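Local coordinates for protein lamina-associated polypeptide 2 isoforms alpha/zeta (Mus musculus, PDB 2V0X) that forms a dimer through this alpha-helical, coiled-coil domain and, as a lamina-associated nuclear protein, probably links lamin A with chromatin, at residues 171-174 with 175-178; 41-44 with 45-49; 194-197 with 198-201; 185-188 with 189-193. The protein carries 2 engineered substitutions. One frame throughout, in Å; residues are numbered along the deposited sequence. Where two conformers were deposited one is given.

Contact 1 (171-174 with 175-178); sequences DAAF and DEVR
Asp175 lays its side chain back over the preceding turn of helix 152-196, against the carbonyls of Ala172 and Asp171. Its CB lies 3.5 Å from Ala172 O. A chi1 of -72° keeps CG beside the backbone N and anti to the carbonyl carbon, and this brings CG to 3.6 Å from Asp171 O, the oxygen that also accepts Asp175 N at 3.0 Å. At the tip the two carboxylate oxygens part company: OD2 is hydrogen-bonded to the hydroxyl of Tyr61, while OD1 forms a long salt bridge with Arg178 NH1 at 3.6 Å, one turn further on. With an alanine here, the Tyr61 hydroxyl would probably lose its carboxylate partner and the Arg178 guanidinium a distant counter-charge. The next residue, Glu176, donates its backbone N to Ala172 O at 2.8 Å and packs on Glu176 of the second subunit. On another side of the helix, Val177 CG2 rests 3.2 Å from Ala173 O. Ala173, Phe174 and Val177 pack on helix residues of the second subunit, including Ala124 and Leu121, and the regular i to i+4 backbone bonds with small residues at the interface are in keeping with a helical dimerization domain whose long helices lie close together.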
# COMPACT_ATOMS: atom_id res chain seq x y z
N ASP B 171 15.30 -2.10 -3.48
CA ASP B 171 14.45 -2.83 -4.43
C ASP B 171 13.03 -2.99 -3.87
O ASP B 171 12.05 -2.72 -4.55
CB ASP B 171 15.02 -4.23 -4.75
CG ASP B 171 16.32 -4.18 -5.56
OD1 ASP B 171 16.58 -3.15 -6.23
OD2 ASP B 171 17.07 -5.18 -5.53
N ALA B 172 12.94 -3.43 -2.62
CA ALA B 172 11.64 -3.61 -1.95
C ALA B 172 10.85 -2.29 -1.95
O ALA B 172 9.64 -2.28 -2.22
CB ALA B 172 11.84 -4.11 -0.54
N ALA B 173 11.54 -1.19 -1.68
CA ALA B 173 10.90 0.12 -1.65
C ALA B 173 10.29 0.46 -3.03
O ALA B 173 9.21 1.05 -3.12
CB ALA B 173 11.90 1.20 -1.22
N PHE B 174 10.98 0.11 -4.12
CA PHE B 174 10.44 0.36 -5.45
C PHE B 174 9.23 -0.55 -5.73
O PHE B 174 8.28 -0.13 -6.38
CB PHE B 174 11.51 0.25 -6.53
CG PHE B 174 12.33 1.49 -6.68
CD1 PHE B 174 13.35 1.78 -5.77
CD2 PHE B 174 12.01 2.44 -7.64
CE1 PHE B 174 14.02 3.01 -5.81
CE2 PHE B 174 12.67 3.66 -7.69
CZ PHE B 174 13.68 3.94 -6.77
N ASP B 175 9.27 -1.78 -5.24
CA ASP B 175 8.14 -2.70 -5.41
C ASP B 175 6.92 -2.19 -4.61
O ASP B 175 5.78 -2.29 -5.07
CB ASP B 175 8.55 -4.12 -5.01
CG ASP B 175 9.51 -4.76 -6.04
OD1 ASP B 175 9.48 -4.38 -7.23
OD2 ASP B 175 10.30 -5.63 -5.66
N GLU B 176 7.16 -1.60 -3.43
CA GLU B 176 6.09 -1.05 -2.59
C GLU B 176 5.44 0.13 -3.32
O GLU B 176 4.21 0.27 -3.35
CB GLU B 176 6.64 -0.56 -1.24
CG GLU B 176 7.35 -1.63 -0.44
CD GLU B 176 7.90 -1.14 0.89
OE1 GLU B 176 8.67 -0.15 0.91
OE2 GLU B 176 7.60 -1.78 1.92
N VAL B 177 6.28 0.95 -3.94
CA VAL B 177 5.82 2.12 -4.70
C VAL B 177 4.92 1.62 -5.85
O VAL B 177 3.87 2.19 -6.13
CB VAL B 177 7.03 2.93 -5.27
CG1 VAL B 177 6.57 3.97 -6.33
CG2 VAL B 177 7.75 3.68 -4.14
N ARG B 178 5.36 0.56 -6.52
CA ARG B 178 4.60 -0.04 -7.63
C ARG B 178 3.23 -0.54 -7.16
O ARG B 178 2.21 -0.25 -7.79
CB ARG B 178 5.40 -1.19 -8.27
CG ARG B 178 4.71 -1.82 -9.47
CD ARG B 178 5.67 -2.61 -10.34
NE ARG B 178 6.69 -1.74 -10.93
CZ ARG B 178 7.99 -2.04 -10.98
NH1 ARG B 178 8.44 -3.19 -10.48
NH2 ARG B 178 8.84 -1.20 -11.56

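Contact 2 (41-44 with 45-49); sequences KVVE and EEWQQ
Val43 and Trp47, one turn apart, pack together where the short helix 35-46 gives way to a type I beta turn running from Glu46 to Gln49. The valine methyl CG1 sits over the six-membered ring of the indole in a CH-pi contact, 3.5 Å from the ring centroid and only 9° off the normal. A chi1 of 175° swings CG1 away from the Val43 nitrogen and over the indole, and the two side chains run the same way. The carbonyl of Val43 faces the same residue: its oxygen accepts Trp47 N at 3.1 Å and also lies 3.4 Å from Trp47 CG, so methyl and carbonyl oxygen both approach one face of the indole. Farther out, a hydrogen bond from Trp47 NE1 to Ala181 O of helix 152-196 helps to hold the ring's orientation, the Phe214 ring meets the indole, and Tyr114 of the second subunit packs on it. A leucine in place of Trp47 would probably leave Ala181 O without this donor and the Val43 methyl without its aromatic face. In the last turns of the helix, Glu45 N bonds Lys41 O at 2.8 Å, while Glu45 CG folds back to 3.1 Å from the same oxygen. Glu46 is turned elsewhere, into a salt bridge with Arg52. The chain of Gln48, bent at chi2 (-58°), doubles back alongside Glu44, and its NE2 donates to Glu44 O at 3.1 Å; the acceptor lies in the plane of the amide, whereas the donor stands above the carbonyl plane.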
# COMPACT_ATOMS: atom_id res chain seq x y z
N LYS B 41 8.53 7.76 -12.56
CA LYS B 41 8.44 6.92 -13.75
C LYS B 41 7.59 5.69 -13.49
O LYS B 41 6.67 5.39 -14.25
CB LYS B 41 9.83 6.47 -14.22
CG LYS B 41 10.63 7.52 -14.96
CD LYS B 41 11.96 6.95 -15.43
CE LYS B 41 12.77 7.98 -16.21
NZ LYS B 41 12.04 8.47 -17.42
N VAL B 42 7.91 4.95 -12.42
CA VAL B 42 7.15 3.75 -12.09
C VAL B 42 5.66 4.05 -11.87
O VAL B 42 4.81 3.35 -12.42
CB VAL B 42 7.79 2.93 -10.91
CG1 VAL B 42 8.38 3.84 -9.88
CG2 VAL B 42 6.76 2.02 -10.27
N VAL B 43 5.35 5.09 -11.11
CA VAL B 43 3.96 5.45 -10.86
C VAL B 43 3.26 5.75 -12.20
O VAL B 43 2.21 5.18 -12.50
CB VAL B 43 3.83 6.66 -9.89
CG1 VAL B 43 2.39 7.09 -9.75
CG2 VAL B 43 4.39 6.30 -8.51
N GLU B 44 3.90 6.56 -13.05
CA GLU B 44 3.33 6.92 -14.35
C GLU B 44 3.16 5.72 -15.30
O GLU B 44 2.19 5.67 -16.07
CB GLU B 44 4.17 8.00 -15.02
CG GLU B 44 3.56 8.55 -16.30
CD GLU B 44 4.50 9.49 -17.05
OE1 GLU B 44 5.48 9.98 -16.44
OE2 GLU B 44 4.25 9.74 -18.25
N GLU B 45 4.09 4.77 -15.25
CA GLU B 45 4.01 3.58 -16.09
C GLU B 45 2.79 2.74 -15.74
O GLU B 45 2.10 2.24 -16.64
CB GLU B 45 5.25 2.70 -15.95
CG GLU B 45 6.51 3.30 -16.56
CD GLU B 45 7.75 2.46 -16.27
OE1 GLU B 45 7.79 1.28 -16.69
OE2 GLU B 45 8.68 2.98 -15.62
N GLU B 46 2.52 2.59 -14.45
CA GLU B 46 1.37 1.81 -13.99
C GLU B 46 0.06 2.51 -14.31
O GLU B 46 -0.94 1.87 -14.59
CB GLU B 46 1.42 1.58 -12.48
CG GLU B 46 2.64 0.80 -12.00
CD GLU B 46 2.74 -0.58 -12.61
OE1 GLU B 46 1.71 -1.29 -12.68
OE2 GLU B 46 3.86 -0.96 -13.00
N TRP B 47 0.09 3.83 -14.28
CA TRP B 47 -1.11 4.63 -14.53
C TRP B 47 -1.52 4.75 -15.99
O TRP B 47 -2.59 5.29 -16.29
CB TRP B 47 -0.96 6.00 -13.90
CG TRP B 47 -1.06 5.96 -12.41
CD1 TRP B 47 -1.28 4.85 -11.62
CD2 TRP B 47 -0.97 7.08 -11.52
NE1 TRP B 47 -1.33 5.22 -10.30
CE2 TRP B 47 -1.15 6.58 -10.20
CE3 TRP B 47 -0.77 8.46 -11.70
CZ2 TRP B 47 -1.13 7.41 -9.07
CZ3 TRP B 47 -0.75 9.28 -10.57
CH2 TRP B 47 -0.93 8.76 -9.28
N GLN B 48 -0.70 4.23 -16.90
CA GLN B 48 -1.01 4.30 -18.32
C GLN B 48 -2.13 3.32 -18.66
O GLN B 48 -2.85 3.49 -19.64
CB GLN B 48 0.23 4.00 -19.17
CG GLN B 48 1.36 5.01 -19.03
CD GLN B 48 0.93 6.43 -19.37
OE1 GLN B 48 0.46 6.70 -20.47
NE2 GLN B 48 1.10 7.35 -18.42
N GLN B 49 -2.32 2.33 -17.79
CA GLN B 49 -3.36 1.32 -17.99
C GLN B 49 -3.82 0.96 -16.58
O GLN B 49 -3.29 0.04 -15.97
CB GLN B 49 -2.73 0.11 -18.69
CG GLN B 49 -3.59 -0.55 -19.76
CD GLN B 49 -4.65 -1.46 -19.18
OE1 GLN B 49 -4.41 -2.65 -19.00
NE2 GLN B 49 -5.82 -0.91 -18.91

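Contact 3 (194-197 with 198-201); sequences LWLK and DCKI
A type I beta turn from Leu196 to Cys199 carries the chain off the C-terminal end of helix 152-196. It is closed by the backbone bond from Cys199 N to Leu196 O, 2.9 Å long and reasonably straight at the hydrogen (159°), although the donor stands well above the carbonyl plane. One residue earlier, a water joins the last helical turn to the loop: it donates to Trp195 O at 2.7 Å and accepts from Asp198 N at 2.8 Å, so it bridges a carbonyl and an amide too far apart to bond directly. Cys199 CB leans against Leu196 O at 3.3 Å, with Leu196 CD2 4.2 Å from CB, to one side. The same methyl also meets Ile201 CD1, 4.1 Å away. In Leu196 a chi2 of -178° sends CD1 out along the chain and leaves CD2 as the branch turned to Cys199 and Ile201; Leu209 of helix 203-211 packs on both Leu196 and Ile201. Lys197 and Asp198 lie side by side, but Lys197 NZ and Asp198 OD1 remain 5.0 Å apart, and the lysine instead forms a salt bridge with Asp103 of the second subunit. Trp195 NE1 donates a hydrogen bond to Asp107 of that subunit, while Phe84 of the second subunit packs on Cys199 and Ile201. Here a beta turn at the end of a long helix redirects the chain within the dimer interface.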
# COMPACT_ATOMS: atom_id res chain seq x y z
N LEU B 194 -18.07 5.11 -10.89
CA LEU B 194 -19.02 5.66 -9.95
C LEU B 194 -19.54 7.04 -10.32
O LEU B 194 -20.73 7.30 -10.19
CB LEU B 194 -18.44 5.68 -8.55
CG LEU B 194 -19.39 6.20 -7.47
CD1 LEU B 194 -20.56 5.21 -7.28
CD2 LEU B 194 -18.60 6.35 -6.18
N TRP B 195 -18.64 7.94 -10.72
CA TRP B 195 -19.00 9.30 -11.08
C TRP B 195 -19.61 9.49 -12.47
O TRP B 195 -20.33 10.46 -12.69
CB TRP B 195 -17.83 10.26 -10.85
CG TRP B 195 -17.64 10.54 -9.41
CD1 TRP B 195 -16.80 9.87 -8.55
CD2 TRP B 195 -18.38 11.47 -8.60
NE1 TRP B 195 -16.99 10.32 -7.27
CE2 TRP B 195 -17.95 11.30 -7.27
CE3 TRP B 195 -19.37 12.42 -8.88
CZ2 TRP B 195 -18.48 12.05 -6.21
CZ3 TRP B 195 -19.90 13.17 -7.83
CH2 TRP B 195 -19.45 12.98 -6.51
N LEU B 196 -19.33 8.58 -13.40
CA LEU B 196 -19.90 8.67 -14.73
C LEU B 196 -21.32 8.08 -14.80
O LEU B 196 -22.09 8.42 -15.70
CB LEU B 196 -19.01 7.97 -15.76
CG LEU B 196 -17.73 8.68 -16.18
CD1 LEU B 196 -17.03 7.84 -17.22
CD2 LEU B 196 -18.03 10.06 -16.74
N LYS B 197 -21.67 7.26 -13.82
CA LYS B 197 -22.97 6.59 -13.76
C LYS B 197 -24.19 7.45 -14.09
O LYS B 197 -24.98 7.09 -14.96
CB LYS B 197 -23.15 5.93 -12.37
CG LYS B 197 -24.31 4.95 -12.29
CD LYS B 197 -24.32 4.17 -10.97
CE LYS B 197 -24.62 5.05 -9.78
NZ LYS B 197 -24.67 4.25 -8.53
N ASP B 198 -24.34 8.57 -13.38
CA ASP B 198 -25.46 9.48 -13.59
C ASP B 198 -25.01 10.74 -14.33
O ASP B 198 -25.63 11.80 -14.18
CB ASP B 198 -26.09 9.90 -12.25
CG ASP B 198 -26.56 8.71 -11.42
OD1 ASP B 198 -26.20 8.64 -10.23
OD2 ASP B 198 -27.29 7.85 -11.96
N CYS B 199 -23.92 10.64 -15.08
CA CYS B 199 -23.40 11.78 -15.84
C CYS B 199 -24.10 11.80 -17.19
O CYS B 199 -23.96 10.87 -18.00
CB CYS B 199 -21.89 11.67 -16.01
SG CYS B 199 -21.10 13.05 -16.88
N LYS B 200 -24.85 12.87 -17.44
CA LYS B 200 -25.61 13.04 -18.67
C LYS B 200 -24.77 13.25 -19.93
O LYS B 200 -24.81 14.32 -20.55
CB LYS B 200 -26.62 14.18 -18.50
CG LYS B 200 -27.64 13.93 -17.39
CD LYS B 200 -28.52 15.16 -17.14
CE LYS B 200 -27.75 16.29 -16.46
NZ LYS B 200 -27.31 15.92 -15.08
N ILE B 201 -23.99 12.24 -20.29
CA ILE B 201 -23.17 12.30 -21.48
C ILE B 201 -23.33 10.97 -22.19
O ILE B 201 -23.79 10.00 -21.58
CB ILE B 201 -21.66 12.58 -21.20
CG1 ILE B 201 -21.04 11.49 -20.31
CG2 ILE B 201 -21.48 13.96 -20.60
CD1 ILE B 201 -19.53 11.61 -20.19
O HOH W 1 -22.74 9.98 -11.51

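Contact 4 (185-188 with 189-193); sequences GSST and MGRRY
Thr188 OG1 stands beside its own backbone N (chi1 -60°), which leaves CG2 anti to that nitrogen and turned toward Arg192, where it lies 4.1 Å from NE. The arginine, its CG beside its backbone N, passes CG over Thr188 O at 3.3 Å and runs extended to NE, crossing the threonine at a slant. Its guanidinium then binds the carbonyls of Leu219, Ala212 and Thr210, fastening the returning C-terminal segment to helix 152-196. Arg191, bent at chi3 (67°), curls back instead along the preceding turn. A water in the plane of its guanidinium, at the edge, accepts from Arg191 NH1 at 3.0 Å and donates to Thr188 OG1 at 3.0 Å and Ser187 OG at 3.2 Å. This buried cluster belongs to a helix-helix dimer interface: Arg191 also forms a salt bridge with Asp107 of the second subunit, Arg191 NH1 bonds the carbonyl of Pro75 of the second subunit, and Ser187 OG bonds Leu110 O of the same subunit. Thr188 OG1 is held in addition by Met184 O, one turn back. Backbone bonds continue beneath, among them the one from Gly190 N to Ser186 O. Selenomethionine Met189 sets CB 3.5 Å from Ser186 O, and its chain leads off toward Ala109 and Arg112 of helix 100-146.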
# COMPACT_ATOMS: atom_id res chain seq x y z
N GLY B 185 -4.41 3.39 -8.84
CA GLY B 185 -5.03 3.25 -10.15
C GLY B 185 -6.39 2.56 -10.04
O GLY B 185 -7.36 3.00 -10.63
N SER B 186 -6.47 1.50 -9.24
CA SER B 186 -7.71 0.75 -9.07
C SER B 186 -8.78 1.60 -8.38
O SER B 186 -9.95 1.57 -8.77
CB SER B 186 -7.46 -0.53 -8.29
OG SER B 186 -6.58 -1.36 -9.02
N SER B 187 -8.36 2.36 -7.38
CA SER B 187 -9.28 3.24 -6.67
C SER B 187 -9.88 4.24 -7.68
O SER B 187 -11.09 4.44 -7.73
CB SER B 187 -8.53 3.99 -5.57
OG SER B 187 -9.26 5.15 -5.16
N THR B 188 -9.01 4.82 -8.50
CA THR B 188 -9.40 5.79 -9.51
C THR B 188 -10.34 5.16 -10.55
O THR B 188 -11.32 5.78 -10.95
CB THR B 188 -8.14 6.40 -10.17
OG1 THR B 188 -7.37 7.04 -9.14
CG2 THR B 188 -8.49 7.41 -11.25
N MSE B 189 -10.07 3.92 -10.96
CA MSE B 189 -10.93 3.23 -11.91
C MSE B 189 -12.35 3.08 -11.29
O MSE B 189 -13.36 3.42 -11.91
CB MSE B 189 -10.36 1.85 -12.25
CG MSE B 189 -11.21 1.08 -13.27
SE MSE B 189 -10.81 -0.83 -13.38
CE MSE B 189 -12.07 -1.45 -12.06
N GLY B 190 -12.40 2.61 -10.06
CA GLY B 190 -13.67 2.44 -9.39
C GLY B 190 -14.45 3.75 -9.36
O GLY B 190 -15.65 3.76 -9.69
N ARG B 191 -13.78 4.84 -9.03
CA ARG B 191 -14.43 6.15 -8.95
C ARG B 191 -14.84 6.71 -10.30
O ARG B 191 -15.81 7.47 -10.37
CB ARG B 191 -13.57 7.16 -8.15
CG ARG B 191 -13.42 6.78 -6.67
CD ARG B 191 -12.48 7.74 -5.92
NE ARG B 191 -13.03 9.09 -5.81
CZ ARG B 191 -12.37 10.20 -6.14
NH1 ARG B 191 -11.14 10.12 -6.62
NH2 ARG B 191 -12.93 11.39 -5.95
N ARG B 192 -14.11 6.39 -11.36
CA ARG B 192 -14.51 6.85 -12.69
C ARG B 192 -15.89 6.24 -13.02
O ARG B 192 -16.81 6.95 -13.41
CB ARG B 192 -13.48 6.45 -13.74
CG ARG B 192 -12.26 7.35 -13.75
CD ARG B 192 -11.32 6.90 -14.82
NE ARG B 192 -10.20 7.83 -14.96
CZ ARG B 192 -9.24 7.69 -15.86
NH1 ARG B 192 -9.27 6.66 -16.69
NH2 ARG B 192 -8.23 8.55 -15.91
N TYR B 193 -16.05 4.94 -12.78
CA TYR B 193 -17.34 4.27 -13.03
C TYR B 193 -18.42 4.85 -12.14
O TYR B 193 -19.55 5.10 -12.58
CB TYR B 193 -17.24 2.77 -12.78
CG TYR B 193 -16.59 2.01 -13.92
CD1 TYR B 193 -15.25 1.61 -13.85
CD2 TYR B 193 -17.32 1.67 -15.05
CE1 TYR B 193 -14.66 0.89 -14.89
CE2 TYR B 193 -16.74 0.95 -16.09
CZ TYR B 193 -15.41 0.56 -16.00
OH TYR B 193 -14.84 -0.16 -17.03
O HOH W 2 -9.21 7.82 -6.92

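How the contacts relate
Contact 2 comes first along the chain, on helix 35-46; contacts 1, 4 and 3 follow in that order on helix 152-196, the last running into the loop before helix 203-211. The centres of contacts 1 and 4 are about 22 Å apart and those of contacts 4 and 3 about 13 Å, so the three mark successive stations along one long helix. Contact 2 lies against this helix, touching contact 1 through Val43 and Val177 and contact 4 through Trp47 and Gly185. All four reach the second subunit, so a single helix, with helix 35-46 packed along it, contributes to the dimer interface over a span of about 35 Å between the centres of contacts 1 and 3.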